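Local coordinates for YueI protein (Bacillus subtilis, PDB 2OHW) that is of unknown function but belongs to the DUF1694 family and folds as a single compact domain with helices packed around a four-stranded mixed sheet, at residues A55-E58 against L59-H63; D123-Y126 against N127-L131; P18-T21 against K22-R26. All blocks are in the same frame, centred on the assembly; numbering follows the deposited sequence.

Contact 1: A55-E58 against L59-H63; sequences AEHE and LKNSH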
ATOM      1  N   ALA A  55       4.841  -5.072  -7.533  1.00 18.24           N
ATOM      2  CA  ALA A  55       3.583  -4.325  -7.635  1.00 17.94           C
ATOM      3  C   ALA A  55       2.968  -4.528  -9.004  1.00 18.15           C
ATOM      4  O   ALA A  55       1.753  -4.694  -9.111  1.00 18.09           O
ATOM      5  CB  ALA A  55       3.798  -2.836  -7.359  1.00 17.58           C
ATOM      6  N   GLU A  56       3.800  -4.523 -10.044  1.00 18.92           N
ATOM      7  CA  GLU A  56       3.288  -4.774 -11.397  1.00 18.90           C
ATOM      8  C   GLU A  56       2.615  -6.142 -11.465  1.00 18.26           C
ATOM      9  O   GLU A  56       1.561  -6.293 -12.068  1.00 18.15           O
ATOM     10  CB  GLU A  56       4.366  -4.644 -12.476  1.00 19.43           C
ATOM     11  CG  GLU A  56       3.778  -4.863 -13.884  1.00 22.23           C
ATOM     12  CD  GLU A  56       4.540  -4.214 -15.019  1.00 28.52           C
ATOM     13  OE1 GLU A  56       5.717  -3.824 -14.836  1.00 31.05           O
ATOM     14  OE2 GLU A  56       3.948  -4.126 -16.119  1.00 30.87           O
ATOM     15  N   HIS A  57       3.221  -7.140 -10.826  1.00 17.53           N
ATOM     16  CA  HIS A  57       2.634  -8.467 -10.820  1.00 17.81           C
ATOM     17  C   HIS A  57       1.224  -8.477 -10.250  1.00 17.65           C
ATOM     18  O   HIS A  57       0.321  -9.130 -10.798  1.00 17.75           O
ATOM     19  CB  HIS A  57       3.514  -9.446 -10.033  1.00 18.58           C
ATOM     20  CG  HIS A  57       2.973 -10.840 -10.019  1.00 19.04           C
ATOM     21  ND1 HIS A  57       2.146 -11.306  -9.023  1.00 19.68           N
ATOM     22  CD2 HIS A  57       3.076 -11.841 -10.924  1.00 19.91           C
ATOM     23  CE1 HIS A  57       1.799 -12.556  -9.288  1.00 19.55           C
ATOM     24  NE2 HIS A  57       2.345 -12.898 -10.441  1.00 22.46           N
ATOM     25  N   GLU A  58       1.039  -7.783  -9.129  1.00 17.95           N
ATOM     26  CA  GLU A  58      -0.261  -7.716  -8.479  1.00 18.85           C
ATOM     27  C   GLU A  58      -1.286  -6.940  -9.309  1.00 18.87           C
ATOM     28  O   GLU A  58      -2.464  -7.298  -9.340  1.00 19.23           O
ATOM     29  CB  GLU A  58      -0.145  -7.122  -7.066  1.00 19.62           C
ATOM     30  CG  GLU A  58       0.585  -8.025  -6.043  1.00 21.43           C
ATOM     31  CD  GLU A  58       0.096  -9.478  -6.019  1.00 25.32           C
ATOM     32  OE1 GLU A  58      -1.134  -9.732  -6.067  1.00 27.68           O
ATOM     33  OE2 GLU A  58       0.957 -10.382  -5.938  1.00 27.66           O
ATOM     34  N   LEU A  59      -0.851  -5.876  -9.979  1.00 18.25           N
ATOM     35  CA  LEU A  59      -1.769  -5.149 -10.862  1.00 18.52           C
ATOM     36  C   LEU A  59      -2.190  -5.986 -12.078  1.00 19.22           C
ATOM     37  O   LEU A  59      -3.351  -5.950 -12.510  1.00 20.27           O
ATOM     38  CB  LEU A  59      -1.148  -3.825 -11.295  1.00 18.09           C
ATOM     39  CG  LEU A  59      -0.922  -2.837 -10.161  1.00 17.78           C
ATOM     40  CD1 LEU A  59       0.011  -1.761 -10.627  1.00 18.22           C
ATOM     41  CD2 LEU A  59      -2.233  -2.230  -9.679  1.00 17.00           C
ATOM     42  N   LYS A  60      -1.233  -6.738 -12.607  1.00 19.87           N
ATOM     43  CA  LYS A  60      -1.443  -7.589 -13.777  1.00 21.26           C
ATOM     44  C   LYS A  60      -2.387  -8.753 -13.471  1.00 21.63           C
ATOM     45  O   LYS A  60      -3.122  -9.210 -14.346  1.00 22.15           O
ATOM     46  CB  LYS A  60      -0.078  -8.126 -14.217  1.00 21.52           C
ATOM     47  CG  LYS A  60      -0.077  -9.042 -15.423  1.00 22.67           C
ATOM     48  CD  LYS A  60       1.342  -9.448 -15.777  1.00 24.80           C
ATOM     49  CE  LYS A  60       1.355 -10.303 -17.045  1.00 27.40           C
ATOM     50  NZ  LYS A  60       0.624 -11.595 -16.873  1.00 29.43           N
ATOM     51  N   ASN A  61      -2.345  -9.238 -12.235  1.00 22.10           N
ATOM     52  CA  ASN A  61      -3.043 -10.464 -11.872  1.00 23.05           C
ATOM     53  C   ASN A  61      -4.293 -10.205 -11.050  1.00 24.68           C
ATOM     54  O   ASN A  61      -4.946 -11.124 -10.539  1.00 25.53           O
ATOM     55  CB  ASN A  61      -2.052 -11.418 -11.218  1.00 21.66           C
ATOM     56  CG  ASN A  61      -1.193 -12.109 -12.251  1.00 20.99           C
ATOM     57  OD1 ASN A  61      -1.662 -13.037 -12.892  1.00 19.58           O
ATOM     58  ND2 ASN A  61       0.037 -11.637 -12.455  1.00 17.84           N
ATOM     59  N   SER A  62      -4.649  -8.924 -11.022  1.00 26.25           N
ATOM     60  CA  SER A  62      -5.757  -8.417 -10.244  1.00 27.34           C
ATOM     61  C   SER A  62      -7.097  -8.666 -10.906  1.00 27.56           C
ATOM     62  O   SER A  62      -7.195  -8.863 -12.121  1.00 28.49           O
ATOM     63  CB  SER A  62      -5.578  -6.914 -10.063  1.00 27.55           C
ATOM     64  OG  SER A  62      -5.809  -6.216 -11.280  1.00 28.59           O
ATOM     65  N   HIS A  63      -8.128  -8.667 -10.076  1.00 27.75           N
ATOM     66  CA  HIS A  63      -9.487  -8.514 -10.536  1.00 27.87           C
ATOM     67  C   HIS A  63     -10.141  -7.532  -9.572  1.00 26.66           C
ATOM     68  O   HIS A  63     -10.104  -7.737  -8.351  1.00 27.17           O
ATOM     69  CB  HIS A  63     -10.190  -9.880 -10.553  1.00 28.61           C
ATOM     70  CG  HIS A  63     -11.132 -10.109  -9.411  1.00 32.23           C
ATOM     71  ND1 HIS A  63     -12.500  -9.991  -9.550  1.00 35.28           N
ATOM     72  CD2 HIS A  63     -10.914 -10.473  -8.124  1.00 34.93           C
ATOM     73  CE1 HIS A  63     -13.082 -10.252  -8.392  1.00 35.87           C
ATOM     74  NE2 HIS A  63     -12.143 -10.546  -7.510  1.00 36.15           N
TER

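Contact 2: D123-Y126 against N127-L131; sequences DDIY and NRSVL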
ATOM      1  N   ASP A 123      12.491  -5.949   1.871  1.00 17.45           N
ATOM      2  CA  ASP A 123      13.823  -5.581   1.394  1.00 18.15           C
ATOM      3  C   ASP A 123      14.450  -4.561   2.344  1.00 18.72           C
ATOM      4  O   ASP A 123      13.808  -4.139   3.314  1.00 18.67           O
ATOM      5  CB  ASP A 123      13.800  -5.136  -0.099  1.00 18.54           C
ATOM      6  CG  ASP A 123      13.097  -3.792  -0.346  1.00 19.37           C
ATOM      7  OD1 ASP A 123      12.521  -3.201   0.583  1.00 18.54           O
ATOM      8  OD2 ASP A 123      13.146  -3.302  -1.505  1.00 21.93           O
ATOM      9  N   ASP A 124      15.694  -4.161   2.089  1.00 20.45           N
ATOM     10  CA  ASP A 124      16.353  -3.195   2.975  1.00 21.25           C
ATOM     11  C   ASP A 124      15.643  -1.835   3.063  1.00 20.39           C
ATOM     12  O   ASP A 124      15.656  -1.187   4.116  1.00 20.71           O
ATOM     13  CB  ASP A 124      17.827  -2.998   2.571  1.00 22.98           C
ATOM     14  CG  ASP A 124      17.993  -2.423   1.170  1.00 26.75           C
ATOM     15  OD1 ASP A 124      17.037  -2.463   0.356  1.00 32.50           O
ATOM     16  OD2 ASP A 124      19.111  -1.924   0.871  1.00 32.88           O
ATOM     17  N   ILE A 125      15.027  -1.398   1.964  1.00 19.34           N
ATOM     18  CA  ILE A 125      14.265  -0.157   1.984  1.00 18.49           C
ATOM     19  C   ILE A 125      13.046  -0.255   2.911  1.00 17.76           C
ATOM     20  O   ILE A 125      12.758   0.676   3.672  1.00 18.23           O
ATOM     21  CB  ILE A 125      13.841   0.286   0.570  1.00 18.65           C
ATOM     22  CG1 ILE A 125      15.073   0.422  -0.321  1.00 18.53           C
ATOM     23  CG2 ILE A 125      13.097   1.615   0.636  1.00 17.88           C
ATOM     24  CD1 ILE A 125      14.775   0.833  -1.749  1.00 20.31           C
ATOM     25  N   TYR A 126      12.344  -1.388   2.887  1.00 17.64           N
ATOM     26  CA  TYR A 126      11.229  -1.579   3.815  1.00 17.92           C
ATOM     27  C   TYR A 126      11.690  -1.418   5.253  1.00 18.61           C
ATOM     28  O   TYR A 126      11.090  -0.668   6.030  1.00 18.12           O
ATOM     29  CB  TYR A 126      10.588  -2.960   3.660  1.00 17.47           C
ATOM     30  CG  TYR A 126       9.331  -3.093   4.489  1.00 15.55           C
ATOM     31  CD1 TYR A 126       8.111  -2.681   3.983  1.00 14.91           C
ATOM     32  CD2 TYR A 126       9.370  -3.595   5.800  1.00 14.77           C
ATOM     33  CE1 TYR A 126       6.938  -2.770   4.726  1.00 13.85           C
ATOM     34  CE2 TYR A 126       8.209  -3.690   6.556  1.00 14.56           C
ATOM     35  CZ  TYR A 126       7.002  -3.275   6.012  1.00 13.86           C
ATOM     36  OH  TYR A 126       5.836  -3.346   6.733  1.00 14.47           O
ATOM     37  N   ASN A 127      12.762  -2.129   5.589  1.00 19.89           N
ATOM     38  CA  ASN A 127      13.250  -2.169   6.963  1.00 21.63           C
ATOM     39  C   ASN A 127      13.682  -0.791   7.435  1.00 22.65           C
ATOM     40  O   ASN A 127      13.506  -0.453   8.596  1.00 23.50           O
ATOM     41  CB  ASN A 127      14.412  -3.154   7.080  1.00 21.75           C
ATOM     42  CG  ASN A 127      13.985  -4.586   6.845  1.00 23.47           C
ATOM     43  OD1 ASN A 127      12.818  -4.949   7.050  1.00 25.67           O
ATOM     44  ND2 ASN A 127      14.928  -5.421   6.420  1.00 26.27           N
ATOM     45  N   ARG A 128      14.219   0.014   6.525  1.00 23.18           N
ATOM     46  CA  ARG A 128      14.752   1.319   6.907  1.00 24.51           C
ATOM     47  C   ARG A 128      13.681   2.406   6.898  1.00 24.43           C
ATOM     48  O   ARG A 128      13.794   3.404   7.614  1.00 25.56           O
ATOM     49  CB  ARG A 128      15.926   1.711   6.006  1.00 24.94           C
ATOM     50  CG  ARG A 128      17.114   0.751   6.083  1.00 28.23           C
ATOM     51  CD  ARG A 128      18.397   1.376   5.557  1.00 34.35           C
ATOM     52  NE  ARG A 128      19.274   0.380   4.940  1.00 38.74           N
ATOM     53  CZ  ARG A 128      19.591   0.356   3.647  1.00 40.35           C
ATOM     54  NH1 ARG A 128      19.123   1.289   2.825  1.00 41.08           N
ATOM     55  NH2 ARG A 128      20.388  -0.595   3.174  1.00 41.55           N
ATOM     56  N   SER A 129      12.627   2.208   6.109  1.00 23.62           N
ATOM     57  CA  SER A 129      11.621   3.247   5.915  1.00 23.32           C
ATOM     58  C   SER A 129      10.310   3.083   6.677  1.00 23.59           C
ATOM     59  O   SER A 129       9.601   4.060   6.895  1.00 23.70           O
ATOM     60  CB  SER A 129      11.312   3.371   4.419  1.00 22.70           C
ATOM     61  OG  SER A 129      10.657   2.202   3.944  1.00 21.28           O
ATOM     62  N   VAL A 130       9.955   1.863   7.077  1.00 23.72           N
ATOM     63  CA  VAL A 130       8.588   1.642   7.552  1.00 23.92           C
ATOM     64  C   VAL A 130       8.232   2.389   8.852  1.00 24.36           C
ATOM     65  O   VAL A 130       7.067   2.739   9.082  1.00 24.46           O
ATOM     66  CB  VAL A 130       8.213   0.127   7.611  1.00 23.94           C
ATOM     67  CG1 VAL A 130       8.910  -0.581   8.768  1.00 23.71           C
ATOM     68  CG2 VAL A 130       6.708  -0.050   7.678  1.00 23.56           C
ATOM     69  N   LEU A 131       9.230   2.649   9.692  1.00 25.11           N
ATOM     70  CA  LEU A 131       8.972   3.348  10.957  1.00 25.79           C
ATOM     71  C   LEU A 131       9.407   4.818  10.938  1.00 26.83           C
ATOM     72  O   LEU A 131       9.231   5.537  11.933  1.00 28.12           O
ATOM     73  CB  LEU A 131       9.629   2.608  12.120  1.00 25.77           C
ATOM     74  CG  LEU A 131       9.173   1.170  12.386  1.00 25.63           C
ATOM     75  CD1 LEU A 131       9.891   0.670  13.617  1.00 27.48           C
ATOM     76  CD2 LEU A 131       7.673   1.130  12.596  1.00 24.42           C
TER

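Contact 3: P18-T21 against K22-R26; sequences PLET and KPDER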
ATOM      1  N   PRO A  18      -5.018  -8.710  11.334  1.00 23.00           N
ATOM      2  CA  PRO A  18      -5.825  -7.511  11.519  1.00 24.02           C
ATOM      3  C   PRO A  18      -5.283  -6.595  12.611  1.00 24.86           C
ATOM      4  O   PRO A  18      -4.440  -7.010  13.418  1.00 24.99           O
ATOM      5  CB  PRO A  18      -7.178  -8.080  11.947  1.00 24.25           C
ATOM      6  CG  PRO A  18      -6.826  -9.316  12.724  1.00 23.89           C
ATOM      7  CD  PRO A  18      -5.579  -9.873  12.056  1.00 23.87           C
ATOM      8  N   LEU A  19      -5.773  -5.358  12.635  1.00 25.81           N
ATOM      9  CA  LEU A  19      -5.534  -4.474  13.769  1.00 26.93           C
ATOM     10  C   LEU A  19      -6.728  -4.539  14.711  1.00 28.36           C
ATOM     11  O   LEU A  19      -7.703  -5.234  14.426  1.00 28.32           O
ATOM     12  CB  LEU A  19      -5.291  -3.046  13.299  1.00 26.45           C
ATOM     13  CG  LEU A  19      -4.051  -2.873  12.420  1.00 26.25           C
ATOM     14  CD1 LEU A  19      -3.925  -1.438  11.949  1.00 25.91           C
ATOM     15  CD2 LEU A  19      -2.798  -3.311  13.170  1.00 27.16           C
ATOM     16  N   GLU A  20      -6.644  -3.818  15.827  1.00 29.98           N
ATOM     17  CA  GLU A  20      -7.691  -3.859  16.855  1.00 31.86           C
ATOM     18  C   GLU A  20      -9.050  -3.328  16.387  1.00 31.86           C
ATOM     19  O   GLU A  20     -10.091  -3.887  16.742  1.00 32.72           O
ATOM     20  CB  GLU A  20      -7.247  -3.162  18.158  1.00 31.93           C
ATOM     21  CG  GLU A  20      -6.239  -2.022  18.011  1.00 33.79           C
ATOM     22  CD  GLU A  20      -6.187  -1.119  19.235  1.00 34.03           C
ATOM     23  OE1 GLU A  20      -5.277  -1.296  20.070  1.00 37.88           O
ATOM     24  OE2 GLU A  20      -7.058  -0.237  19.369  1.00 37.65           O
ATOM     25  N   THR A  21      -9.039  -2.261  15.592  1.00 31.60           N
ATOM     26  CA  THR A  21     -10.276  -1.665  15.090  1.00 31.17           C
ATOM     27  C   THR A  21     -10.245  -1.452  13.577  1.00 31.08           C
ATOM     28  O   THR A  21      -9.181  -1.352  12.977  1.00 30.61           O
ATOM     29  CB  THR A  21     -10.577  -0.307  15.772  1.00 31.40           C
ATOM     30  OG1 THR A  21      -9.585   0.659  15.397  1.00 30.60           O
ATOM     31  CG2 THR A  21     -10.609  -0.433  17.297  1.00 31.53           C
ATOM     32  N   LYS A  22     -11.426  -1.370  12.968  1.00 30.92           N
ATOM     33  CA  LYS A  22     -11.545  -0.999  11.556  1.00 30.95           C
ATOM     34  C   LYS A  22     -10.969   0.395  11.219  1.00 30.74           C
ATOM     35  O   LYS A  22     -10.223   0.529  10.238  1.00 30.16           O
ATOM     36  CB  LYS A  22     -12.998  -1.147  11.083  1.00 31.80           C
ATOM     37  CG  LYS A  22     -13.352  -2.537  10.547  1.00 32.77           C
ATOM     38  CD  LYS A  22     -13.153  -3.660  11.558  1.00 35.33           C
ATOM     39  CE  LYS A  22     -13.587  -5.015  10.993  1.00 35.66           C
ATOM     40  NZ  LYS A  22     -12.756  -5.443   9.829  1.00 38.78           N
ATOM     41  N   PRO A  23     -11.297   1.435  12.021  1.00 29.86           N
ATOM     42  CA  PRO A  23     -10.692   2.749  11.774  1.00 29.19           C
ATOM     43  C   PRO A  23      -9.157   2.725  11.794  1.00 28.03           C
ATOM     44  O   PRO A  23      -8.528   3.417  10.991  1.00 27.58           O
ATOM     45  CB  PRO A  23     -11.231   3.618  12.918  1.00 29.59           C
ATOM     46  CG  PRO A  23     -12.474   2.935  13.362  1.00 30.00           C
ATOM     47  CD  PRO A  23     -12.251   1.474  13.150  1.00 30.21           C
ATOM     48  N   ASP A  24      -8.562   1.939  12.690  1.00 26.87           N
ATOM     49  CA  ASP A  24      -7.108   1.807  12.740  1.00 25.87           C
ATOM     50  C   ASP A  24      -6.583   1.360  11.377  1.00 24.54           C
ATOM     51  O   ASP A  24      -5.616   1.915  10.855  1.00 24.59           O
ATOM     52  CB  ASP A  24      -6.686   0.765  13.780  1.00 26.55           C
ATOM     53  CG  ASP A  24      -6.733   1.284  15.207  1.00 29.54           C
ATOM     54  OD1 ASP A  24      -6.662   2.517  15.423  1.00 32.16           O
ATOM     55  OD2 ASP A  24      -6.825   0.433  16.124  1.00 31.91           O
ATOM     56  N   GLU A  25      -7.237   0.350  10.814  1.00 22.92           N
ATOM     57  CA  GLU A  25      -6.821  -0.199   9.536  1.00 21.63           C
ATOM     58  C   GLU A  25      -6.976   0.826   8.425  1.00 21.38           C
ATOM     59  O   GLU A  25      -6.068   0.993   7.611  1.00 21.01           O
ATOM     60  CB  GLU A  25      -7.612  -1.465   9.204  1.00 21.54           C
ATOM     61  CG  GLU A  25      -7.315  -2.616  10.172  1.00 21.43           C
ATOM     62  CD  GLU A  25      -8.140  -3.859   9.917  1.00 22.41           C
ATOM     63  OE1 GLU A  25      -8.892  -3.887   8.919  1.00 21.82           O
ATOM     64  OE2 GLU A  25      -8.030  -4.821  10.714  1.00 22.78           O
ATOM     65  N   ARG A  26      -8.109   1.527   8.410  1.00 20.42           N
ATOM     66  CA  ARG A  26      -8.349   2.519   7.371  1.00 20.54           C
ATOM     67  C   ARG A  26      -7.342   3.653   7.445  1.00 20.20           C
ATOM     68  O   ARG A  26      -6.890   4.159   6.416  1.00 20.30           O
ATOM     69  CB  ARG A  26      -9.775   3.064   7.454  1.00 20.45           C
ATOM     70  CG  ARG A  26     -10.842   2.020   7.157  1.00 22.22           C
ATOM     71  CD  ARG A  26     -12.190   2.684   6.906  1.00 23.71           C
ATOM     72  NE  ARG A  26     -13.274   1.715   6.944  1.00 25.04           N
ATOM     73  CZ  ARG A  26     -13.672   0.988   5.907  1.00 27.45           C
ATOM     74  NH1 ARG A  26     -13.068   1.105   4.726  1.00 28.20           N
ATOM     75  NH2 ARG A  26     -14.677   0.133   6.053  1.00 28.51           N
TER

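Contact 1: A55-E58 against L59-H63
The first torsion of His-57 (chi1 -179°) turns the imidazole away from its backbone N, and that of Asn-61 sets CG opposite its own carbonyl carbon, so ring and carboxamide meet one turn apart. This is the C-terminal end of helix 53-60, closed by a side-chain-to-backbone bond: Asn-61, the first residue to leave helical backbone angles, donates from ND2 to His-57 O over 3.0 Å, N-H...O angle 158°, with the acceptor lying close to the amide plane. The bond from Asn-61 N to that same oxygen is weak. ND2 also sits above one face of the His-57 ring, 3.3 Å from NE2, but the angle there is too poor for a hydrogen bond. The two planes are inclined by 34°, and ND2 lies off toward the ring's rim, so the groups do not stack flat. At the ring edge, His-57 ND1 donates weakly to Glu-58 OE2, whose other oxygen, OE1, forms a salt bridge with Arg-116.

Upstream the helix is regular, Lys-60 N reaching Glu-56 O at 2.9 Å. On the buried side Leu-59 packs on Met-84 of helix 75-87 and Ile-108 of strand 104-110, so the helix lies against both. Beyond the last turn, Ser-62 OG folds back and donates to Leu-59 O at 2.8 Å.

Contact 2: D123-Y126 against N127-L131
Backbone bonds of the i to i+4 kind run from Asn-127 N to Asp-123 O (3.2 Å) through to Val-130 N and Tyr-126 O, defining the short C-terminal helix 124-129. Asp-123 is its N-cap: OD1 accepts from Tyr-126 N at 2.9 Å, met nearly along the C-O axis, while OD2 bonds to Tyr-52.

On the exposed side, Asp-124 and Arg-128 form a salt bridge one turn apart, OD2 to NH2 at 2.9 Å. Of the guanidinium nitrogens only NH2 comes within bonding distance of OD2, and the carboxylate and guanidinium planes stand 71° apart; CB of Asp-124 meanwhile lies over a face of the guanidinium.

On the buried side the main contact is an aromatic-aliphatic one. A chi1 of -173° brings one face of the Tyr-126 ring against Val-130. CB of Val-130 stands 4.1 Å from the ring centroid and 17° off the normal, a CH-pi contact over the face, and its CG2 approaches CZ of Tyr-126 at 3.6 Å. The phenol OH is anchored on Leu-11 O of helix 5-12.

Ile-125 O is gripped twice by Ser-129, whose N and OG arrive from opposite faces of the carbonyl plane. The hydroxyl, also bonded to Thr-42 OG1, lies 2.6 Å from Ile-125 O and above that plane.

Contact 3: P18-T21 against K22-R26
Leu-19 and Glu-25 form the close-fitting part of this turn, their side chains running antiparallel past one another with Leu-19 CB 3.7 Å from Glu-25 CG. The straight chain of Glu-25 carries its carboxylate back to the loop; there OE2 accepts from Leu-19 N at 3.0 Å, N-H...O angle 155°. The donor meets OE2 on the anti side, 16° out of the carboxylate plane. OE1 takes a second backbone donor, Arg-34 N, so this buried carboxylate ties two loops to helix 22-28. Leu-19 also packs against Met-7 and Tyr-10 of helix 5-12.

The solvent side is looser: Glu-20 is exposed and meets Asp-24 through CG and its carboxylate, with a long, weak ion pair to Lys-6. Its OE2 lies 3.3 Å from Asp-24 OD2, two acceptors of like charge with planes 59° apart; the proximity probably raises the proton affinity of one or both. Thr-21 OG1 comes 2.9 Å from Asp-24 OD2.

The same hydroxyl oxygen accepts from Asp-24 N at 3.2 Å, whereas the first backbone bond, Glu-25 N to Thr-21 O, is weak. A threonine just ahead of the first turn that accepts from the amide three residues on is the classic helix N-cap.

Overall arrangement
Along the chain the order is contact 3, contact 1, contact 2, each closing before the next opens. They lie well apart: centres are about 25 Å between contacts 1 and 3 and about 22 Å for either of these with contact 2, and no pair touches. Contact 3 holds the start of helix 22-28, contact 1 the end of helix 53-60, contact 2 the whole of helix 124-129. Strand 37-42, at one edge of the mixed sheet, is touched by side chains of contacts 1 and 2, whereas helix 5-12 receives those of contacts 2 and 3. The bonds described are mostly local, while side chains reaching strand 37-42 and helices 5-12 and 75-87 tie these short helices to the rest of the fold.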